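PDB 3CP5: cytochrome c, which carries a single covalently bound heme c and probably serves in electron transfer. Local coordinates for residues L60-K65 and Q119-Q124; Y71-M76 and A112-L117. All blocks are in the same frame, centred on the assembly; numbering follows the deposited sequence. Where two conformers were deposited one is given.

Interaction 1: L60-K65 and Q119-Q124. With HEC (heme c), chain C.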
loop_
_atom_site.group_PDB
_atom_site.type_symbol
_atom_site.label_atom_id
_atom_site.label_comp_id
_atom_site.label_asym_id
_atom_site.label_seq_id
_atom_site.Cartn_x
_atom_site.Cartn_y
_atom_site.Cartn_z
ATOM N N LEU A 60 -5.504 -0.590 7.539
ATOM C CA LEU A 60 -4.152 -0.681 7.059
ATOM C C LEU A 60 -3.043 -0.833 8.067
ATOM O O LEU A 60 -1.898 -1.040 7.633
ATOM C CB LEU A 60 -3.781 0.408 6.044
ATOM C CG LEU A 60 -4.632 0.459 4.761
ATOM C CD1 LEU A 60 -4.192 1.639 3.903
ATOM C CD2 LEU A 60 -4.566 -0.845 3.972
ATOM N N ARG A 61 -3.228 -0.697 9.362
ATOM C CA ARG A 61 -2.114 -0.688 10.281
ATOM C C ARG A 61 -1.200 -1.915 10.133
ATOM O O ARG A 61 0.016 -1.794 10.212
ATOM C CB ARG A 61 -2.503 -0.617 11.767
ATOM C CG ARG A 61 -1.214 -0.363 12.617
ATOM C CD ARG A 61 -1.569 -0.351 14.079
ATOM N NE ARG A 61 -2.346 0.818 14.438
ATOM C CZ ARG A 61 -1.832 2.022 14.636
ATOM N NH1 ARG A 61 -0.552 2.296 14.521
ATOM N NH2 ARG A 61 -2.651 3.028 14.982
ATOM N N ASP A 62 -1.841 -3.072 9.907
ATOM C CA ASP A 62 -1.009 -4.271 9.816
ATOM C C ASP A 62 -0.812 -4.722 8.390
ATOM O O ASP A 62 -0.358 -5.868 8.200
ATOM C CB ASP A 62 -1.541 -5.365 10.735
ATOM C CG ASP A 62 -1.193 -5.013 12.192
ATOM O OD1 ASP A 62 -0.266 -4.292 12.634
ATOM O OD2 ASP A 62 -1.968 -5.523 13.016
ATOM N N VAL A 63 -0.989 -3.879 7.389
ATOM C CA VAL A 63 -0.834 -4.351 5.981
ATOM C C VAL A 63 0.573 -4.828 5.686
ATOM O O VAL A 63 0.722 -5.799 4.928
ATOM C CB VAL A 63 -1.327 -3.298 4.991
ATOM C CG1 VAL A 63 -0.391 -2.120 4.821
ATOM C CG2 VAL A 63 -1.594 -3.984 3.656
ATOM N N THR A 64 1.617 -4.220 6.263
ATOM C CA THR A 64 2.978 -4.706 6.054
ATOM C C THR A 64 3.284 -6.025 6.785
ATOM O O THR A 64 4.329 -6.632 6.493
ATOM C CB THR A 64 4.038 -3.671 6.421
ATOM O OG1 THR A 64 3.934 -3.307 7.821
ATOM C CG2 THR A 64 3.888 -2.452 5.519
ATOM N N LYS A 65 2.404 -6.495 7.679
ATOM C CA LYS A 65 2.553 -7.774 8.330
ATOM C C LYS A 65 1.842 -8.870 7.570
ATOM O O LYS A 65 2.110 -10.047 7.730
ATOM C CB LYS A 65 2.007 -7.756 9.776
ATOM C CG LYS A 65 2.724 -6.767 10.672
ATOM C CD LYS A 65 2.168 -6.856 12.062
ATOM C CE LYS A 65 2.930 -5.984 13.033
ATOM N NZ LYS A 65 2.974 -6.685 14.368
ATOM N N GLN A 119 6.175 1.932 9.902
ATOM C CA GLN A 119 6.190 2.578 11.181
ATOM C C GLN A 119 4.932 2.366 12.000
ATOM O O GLN A 119 5.003 2.065 13.202
ATOM C CB GLN A 119 6.432 4.087 11.023
ATOM C CG GLN A 119 6.581 4.821 12.373
ATOM C CD GLN A 119 7.814 4.389 13.118
ATOM O OE1 GLN A 119 8.933 4.562 12.631
ATOM N NE2 GLN A 119 7.640 3.843 14.315
ATOM N N VAL A 120 3.763 2.510 11.413
ATOM C CA VAL A 120 2.547 2.321 12.182
ATOM C C VAL A 120 2.361 0.874 12.614
ATOM O O VAL A 120 1.765 0.652 13.665
ATOM C CB VAL A 120 1.300 2.853 11.452
ATOM C CG1 VAL A 120 1.414 4.340 11.139
ATOM C CG2 VAL A 120 1.017 2.127 10.167
ATOM N N ALA A 121 2.901 -0.090 11.865
ATOM C CA ALA A 121 2.878 -1.492 12.297
ATOM C C ALA A 121 3.724 -1.671 13.543
ATOM O O ALA A 121 3.385 -2.449 14.391
ATOM C CB ALA A 121 3.355 -2.419 11.171
ATOM N N GLU A 122 4.799 -0.907 13.713
ATOM C CA GLU A 122 5.596 -0.932 14.949
ATOM C C GLU A 122 4.943 -0.212 16.131
ATOM O O GLU A 122 5.106 -0.613 17.293
ATOM C CB GLU A 122 6.962 -0.291 14.716
ATOM C CG GLU A 122 7.873 -0.988 13.740
ATOM C CD GLU A 122 8.385 -2.339 14.178
ATOM O OE1 GLU A 122 7.584 -3.238 14.529
ATOM O OE2 GLU A 122 9.607 -2.554 14.166
ATOM N N ASN A 123 4.205 0.861 15.851
ATOM C CA ASN A 123 3.626 1.724 16.855
ATOM C C ASN A 123 2.586 0.992 17.680
ATOM O O ASN A 123 2.384 1.233 18.840
ATOM C CB ASN A 123 3.032 2.966 16.167
ATOM C CG ASN A 123 4.042 3.985 15.688
ATOM O OD1 ASN A 123 5.237 3.922 16.001
ATOM N ND2 ASN A 123 3.541 4.942 14.920
ATOM N N GLN A 124 1.873 0.094 17.014
ATOM C CA GLN A 124 0.846 -0.723 17.654
ATOM C C GLN A 124 -0.224 0.148 18.326
ATOM O O GLN A 124 -0.679 1.133 17.668
ATOM C CB GLN A 124 1.469 -1.628 18.694
ATOM C CG GLN A 124 2.593 -2.508 18.290
ATOM C CD GLN A 124 3.160 -3.158 19.562
ATOM O OE1 GLN A 124 3.464 -2.443 20.519
ATOM N NE2 GLN A 124 3.228 -4.479 19.458
ATOM O OXT GLN A 124 -0.770 0.059 19.517
HETATM FE FE HEC C . -6.647 1.732 -0.903
HETATM C CHA HEC C . -7.293 -1.625 -0.876
HETATM C CHB HEC C . -3.469 1.157 0.183
HETATM C CHC HEC C . -5.948 5.070 -1.280
HETATM C CHD HEC C . -9.935 2.362 -1.412
HETATM N NA HEC C . -5.617 0.103 -0.423
HETATM C C1A HEC C . -6.010 -1.233 -0.520
HETATM C C2A HEC C . -4.883 -2.085 -0.232
HETATM C C3A HEC C . -3.833 -1.318 0.092
HETATM C C4A HEC C . -4.290 0.057 -0.060
HETATM C CMA HEC C . -2.413 -1.754 0.517
HETATM C CAA HEC C . -4.909 -3.628 -0.109
HETATM C CBA HEC C . -5.182 -4.114 1.316
HETATM C CGA HEC C . -4.981 -5.601 1.490
HETATM O O1A HEC C . -5.421 -6.127 2.564
HETATM O O2A HEC C . -4.346 -6.241 0.610
HETATM N NB HEC C . -5.068 2.909 -0.563
HETATM C C1B HEC C . -3.884 2.486 0.011
HETATM C C2B HEC C . -3.002 3.614 0.155
HETATM C C3B HEC C . -3.635 4.723 -0.324
HETATM C C4B HEC C . -4.934 4.266 -0.774
HETATM C CMB HEC C . -1.592 3.494 0.787
HETATM C CAB HEC C . -3.052 6.133 -0.543
HETATM C CBB HEC C . -1.907 6.165 -1.373
HETATM N NC HEC C . -7.707 3.368 -1.342
HETATM C C1C HEC C . -7.257 4.679 -1.497
HETATM C C2C HEC C . -8.360 5.565 -1.809
HETATM C C3C HEC C . -9.479 4.826 -1.845
HETATM C C4C HEC C . -9.092 3.478 -1.499
HETATM C CMC HEC C . -8.213 7.081 -1.814
HETATM C CAC HEC C . -10.961 5.305 -1.897
HETATM C CBC HEC C . -11.262 6.072 -3.056
HETATM N ND HEC C . -8.267 0.581 -1.114
HETATM C C1D HEC C . -9.565 1.042 -1.302
HETATM C C2D HEC C . -10.475 -0.103 -1.368
HETATM C C3D HEC C . -9.712 -1.201 -1.329
HETATM C C4D HEC C . -8.351 -0.768 -1.088
HETATM C CMD HEC C . -12.001 0.094 -1.582
HETATM C CAD HEC C . -10.112 -2.679 -1.498
HETATM C CBD HEC C . -9.942 -3.098 -2.979
HETATM C CGD HEC C . -10.874 -2.278 -3.842
HETATM O O1D HEC C . -10.386 -1.523 -4.733
HETATM O O2D HEC C . -12.127 -2.410 -3.572
HETATM O O HOH W 1 0.614 5.042 14.741
HETATM O O HOH W 2 0.602 -3.229 14.959
HETATM O O HOH W 3 4.296 -4.656 15.949
#
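R61 reaches across to the last turn of helix 107-123 and seizes the carbonyl of V120: its NH1 donates to V120 O over 3.0 Å, nearly straight at 161° and in the plane of the guanidinium. On the way, the aliphatic part of the arm lies against the same backbone, with R61 CG 3.3 Å from V120 O. CG stands anti to the backbone N (chi1 -170°), and a bend at chi3 then turns the head so that Q124 O sits above the centre of one guanidinium face, close but not hydrogen-bonded. A salt bridge from NE to D52 also holds the head. Packing is close around A121 too, whose CB touches both R61 O and T64 OG1 at 3.5 Å each. In the cytochrome c fold this is where the C-terminal helix meets the type I turn L60-V63 beside the heme edge; L60 CD1, on the far side of the turn, lies 3.8 Å from heme CHB. Toward solvent the contact slackens into water bridges. A121 O accepts from two waters, one of them also donating to D62 OD1, the other accepting a hydrogen bond from K65 NZ. A third water accepts from R61 NH1 and from N123 ND2, while the K65 chain, extended as far as CE, merely skirts A121, its CE 3.8 Å from A121 O.

Interaction 2: Y71-M76 and A112-L117. With HEC (heme c), chain C.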
loop_
_atom_site.group_PDB
_atom_site.type_symbol
_atom_site.label_atom_id
_atom_site.label_comp_id
_atom_site.label_asym_id
_atom_site.label_seq_id
_atom_site.Cartn_x
_atom_site.Cartn_y
_atom_site.Cartn_z
ATOM N N TYR A 71 3.750 -5.898 -3.415
ATOM C CA TYR A 71 2.297 -5.790 -3.493
ATOM C C TYR A 71 1.800 -4.437 -3.056
ATOM O O TYR A 71 0.980 -3.838 -3.725
ATOM C CB TYR A 71 1.653 -6.910 -2.671
ATOM C CG TYR A 71 0.144 -6.864 -2.527
ATOM C CD1 TYR A 71 -0.691 -7.519 -3.423
ATOM C CD2 TYR A 71 -0.464 -6.168 -1.502
ATOM C CE1 TYR A 71 -2.065 -7.451 -3.264
ATOM C CE2 TYR A 71 -1.820 -6.091 -1.307
ATOM C CZ TYR A 71 -2.624 -6.753 -2.201
ATOM O OH TYR A 71 -3.992 -6.692 -2.038
ATOM N N ILE A 72 2.232 -3.964 -1.893
ATOM C CA ILE A 72 1.690 -2.713 -1.401
ATOM C C ILE A 72 2.051 -1.552 -2.321
ATOM O O ILE A 72 1.205 -0.709 -2.597
ATOM C CB ILE A 72 2.201 -2.475 0.023
ATOM C CG1 ILE A 72 1.662 -3.536 1.001
ATOM C CG2 ILE A 72 1.852 -1.079 0.537
ATOM C CD1 ILE A 72 2.414 -3.584 2.328
ATOM N N MET A 73 3.290 -1.481 -2.828
ATOM C CA MET A 73 3.692 -0.438 -3.776
ATOM C C MET A 73 2.856 -0.477 -5.036
ATOM O O MET A 73 2.412 0.568 -5.532
ATOM C CB MET A 73 5.181 -0.604 -4.157
ATOM C CG MET A 73 6.131 -0.398 -2.992
ATOM S SD MET A 73 6.346 1.366 -2.677
ATOM C CE MET A 73 7.353 1.829 -4.074
ATOM N N ASN A 74 2.596 -1.673 -5.581
ATOM C CA ASN A 74 1.862 -1.732 -6.860
ATOM C C ASN A 74 0.367 -1.493 -6.721
ATOM O O ASN A 74 -0.277 -1.039 -7.658
ATOM C CB ASN A 74 2.192 -3.065 -7.541
ATOM C CG ASN A 74 3.584 -3.046 -8.128
ATOM O OD1 ASN A 74 4.194 -1.997 -8.341
ATOM N ND2 ASN A 74 4.162 -4.180 -8.408
ATOM N N VAL A 75 -0.224 -1.781 -5.559
ATOM C CA VAL A 75 -1.610 -1.359 -5.289
ATOM C C VAL A 75 -1.689 0.164 -5.335
ATOM O O VAL A 75 -2.608 0.726 -5.939
ATOM C CB VAL A 75 -2.120 -1.915 -3.942
ATOM C CG1 VAL A 75 -3.416 -1.228 -3.561
ATOM C CG2 VAL A 75 -2.341 -3.428 -3.996
ATOM N N MET A 76 -0.724 0.880 -4.718
ATOM C CA MET A 76 -0.699 2.334 -4.769
ATOM C C MET A 76 -0.473 2.916 -6.159
ATOM O O MET A 76 -1.140 3.900 -6.560
ATOM C CB MET A 76 0.400 2.893 -3.812
ATOM C CG MET A 76 0.070 2.793 -2.337
ATOM S SD MET A 76 1.342 3.740 -1.428
ATOM C CE MET A 76 2.416 2.449 -0.823
ATOM N N ALA A 112 7.705 6.364 0.276
ATOM C CA ALA A 112 7.539 7.086 1.546
ATOM C C ALA A 112 6.340 6.595 2.326
ATOM O O ALA A 112 6.383 6.348 3.525
ATOM C CB ALA A 112 7.495 8.600 1.286
ATOM N N ILE A 113 5.195 6.423 1.635
ATOM C CA ILE A 113 4.000 5.890 2.259
ATOM C C ILE A 113 4.267 4.504 2.801
ATOM O O ILE A 113 3.856 4.168 3.929
ATOM C CB ILE A 113 2.773 5.947 1.314
ATOM C CG1 ILE A 113 2.422 7.393 0.962
ATOM C CG2 ILE A 113 1.590 5.226 1.903
ATOM C CD1 ILE A 113 1.389 7.547 -0.121
ATOM N N LEU A 114 5.013 3.665 2.063
ATOM C CA LEU A 114 5.353 2.331 2.575
ATOM C C LEU A 114 6.175 2.416 3.862
ATOM O O LEU A 114 5.889 1.682 4.806
ATOM C CB LEU A 114 6.146 1.552 1.523
ATOM C CG LEU A 114 6.678 0.176 1.908
ATOM C CD1 LEU A 114 5.526 -0.771 2.210
ATOM C CD2 LEU A 114 7.636 -0.436 0.939
ATOM N N GLU A 115 7.081 3.363 3.951
ATOM C CA GLU A 115 7.858 3.600 5.153
ATOM C C GLU A 115 6.966 3.982 6.344
ATOM O O GLU A 115 7.151 3.482 7.482
ATOM C CB GLU A 115 8.957 4.643 4.951
ATOM C CG GLU A 115 10.070 4.461 5.945
ATOM C CD GLU A 115 11.063 3.360 5.677
ATOM O OE1 GLU A 115 12.182 3.452 6.231
ATOM O OE2 GLU A 115 10.746 2.435 4.900
ATOM N N TYR A 116 5.990 4.847 6.106
ATOM C CA TYR A 116 4.992 5.173 7.105
ATOM C C TYR A 116 4.209 3.953 7.559
ATOM O O TYR A 116 3.991 3.712 8.761
ATOM C CB TYR A 116 4.064 6.263 6.591
ATOM C CG TYR A 116 2.878 6.543 7.505
ATOM C CD1 TYR A 116 3.057 7.070 8.765
ATOM C CD2 TYR A 116 1.578 6.306 7.129
ATOM C CE1 TYR A 116 1.971 7.344 9.606
ATOM C CE2 TYR A 116 0.501 6.560 7.933
ATOM C CZ TYR A 116 0.691 7.087 9.184
ATOM O OH TYR A 116 -0.360 7.332 10.010
ATOM N N LEU A 117 3.781 3.118 6.634
ATOM C CA LEU A 117 3.079 1.880 6.953
ATOM C C LEU A 117 3.923 0.908 7.777
ATOM O O LEU A 117 3.449 0.263 8.695
ATOM C CB LEU A 117 2.484 1.238 5.701
ATOM C CG LEU A 117 1.376 2.025 5.007
ATOM C CD1 LEU A 117 1.071 1.421 3.649
ATOM C CD2 LEU A 117 0.109 2.053 5.831
HETATM FE FE HEC C . -6.647 1.732 -0.903
HETATM C CHA HEC C . -7.293 -1.625 -0.876
HETATM C CHB HEC C . -3.469 1.157 0.183
HETATM C CHC HEC C . -5.948 5.070 -1.280
HETATM C CHD HEC C . -9.935 2.362 -1.412
HETATM N NA HEC C . -5.617 0.103 -0.423
HETATM C C1A HEC C . -6.010 -1.233 -0.520
HETATM C C2A HEC C . -4.883 -2.085 -0.232
HETATM C C3A HEC C . -3.833 -1.318 0.092
HETATM C C4A HEC C . -4.290 0.057 -0.060
HETATM C CMA HEC C . -2.413 -1.754 0.517
HETATM C CAA HEC C . -4.909 -3.628 -0.109
HETATM C CBA HEC C . -5.182 -4.114 1.316
HETATM C CGA HEC C . -4.981 -5.601 1.490
HETATM O O1A HEC C . -5.421 -6.127 2.564
HETATM O O2A HEC C . -4.346 -6.241 0.610
HETATM N NB HEC C . -5.068 2.909 -0.563
HETATM C C1B HEC C . -3.884 2.486 0.011
HETATM C C2B HEC C . -3.002 3.614 0.155
HETATM C C3B HEC C . -3.635 4.723 -0.324
HETATM C C4B HEC C . -4.934 4.266 -0.774
HETATM C CMB HEC C . -1.592 3.494 0.787
HETATM C CAB HEC C . -3.052 6.133 -0.543
HETATM C CBB HEC C . -1.907 6.165 -1.373
HETATM N NC HEC C . -7.707 3.368 -1.342
HETATM C C1C HEC C . -7.257 4.679 -1.497
HETATM C C2C HEC C . -8.360 5.565 -1.809
HETATM C C3C HEC C . -9.479 4.826 -1.845
HETATM C C4C HEC C . -9.092 3.478 -1.499
HETATM C CMC HEC C . -8.213 7.081 -1.814
HETATM C CAC HEC C . -10.961 5.305 -1.897
HETATM C CBC HEC C . -11.262 6.072 -3.056
HETATM N ND HEC C . -8.267 0.581 -1.114
HETATM C C1D HEC C . -9.565 1.042 -1.302
HETATM C C2D HEC C . -10.475 -0.103 -1.368
HETATM C C3D HEC C . -9.712 -1.201 -1.329
HETATM C C4D HEC C . -8.351 -0.768 -1.088
HETATM C CMD HEC C . -12.001 0.094 -1.582
HETATM C CAD HEC C . -10.112 -2.679 -1.498
HETATM C CBD HEC C . -9.942 -3.098 -2.979
HETATM C CGD HEC C . -10.874 -2.278 -3.842
HETATM O O1D HEC C . -10.386 -1.523 -4.733
HETATM O O2D HEC C . -12.127 -2.410 -3.572
#
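Segments 71-76 and 112-117, both helical throughout, run at 130° between their N-to-C directions, their axes 10.3 Å apart at closest approach, and the backbones come nearest at M73 and L114. That spacing is filled by apolar side chains; no hydrogen bond crosses. I72 sends its CG2 branch to the CD1 methyls of L114, 4.0 Å away, and L117, meeting the L114 side chain at about a right angle. One turn on, M76 lays its sulfur obliquely across I113, SD 3.7 Å from I113 CG2, and the bend at chi3 (-101°) brings the CE methyl toward I113 CG2 and the backbone N of L114. The same residue touches the heme: M76 CG is 3.6 Å from methyl CMB, and I113 CD1 meets CBB, so the two helices and the porphyrin edge share one hydrophobic seam. With an alanine here the sulfur and CE would be gone, and a gap would probably open beside I113 CG2 and heme methyl CMB, with L114 losing the CE contact. Elsewhere on helix 69-77, V75 CG1 rests 3.7 Å from heme C3A, and Y71 OH donates a 2.7 Å hydrogen bond to propionate oxygen O2A, while V75 CG2 lies over one face of the tyrosine ring, offset toward its rim. This meeting of a heme-lining helix with the C-terminal helix belongs to the core of the cytochrome c fold. Helix 31-44 backs I113 through L40, helix 87-96 packs on Y71 and V75, and short helix 63-66 abuts I72 and L117.

In the fold
Both interactions lean on helix 107-123, interaction 2 through its middle and interaction 1 through its end; interaction 1 reaches the heme only from 60-65, interaction 2 from both of its segments. Interaction 2 lies in the core, all its touching residues buried, and is held by aliphatic and thioether packing, with no hydrogen bond across. Interaction 1 sits nearer the surface, partly buried, and relies on an arginine-carbonyl bond and bridging waters around a small apolar patch. The two adjoin directly: T64 CG2 packs on I72 CD1 at 3.7 Å and V63 CG1 on L117 CD1, so helices 63-66 and 69-77, consecutive in the chain, line up against the same C-terminal helix.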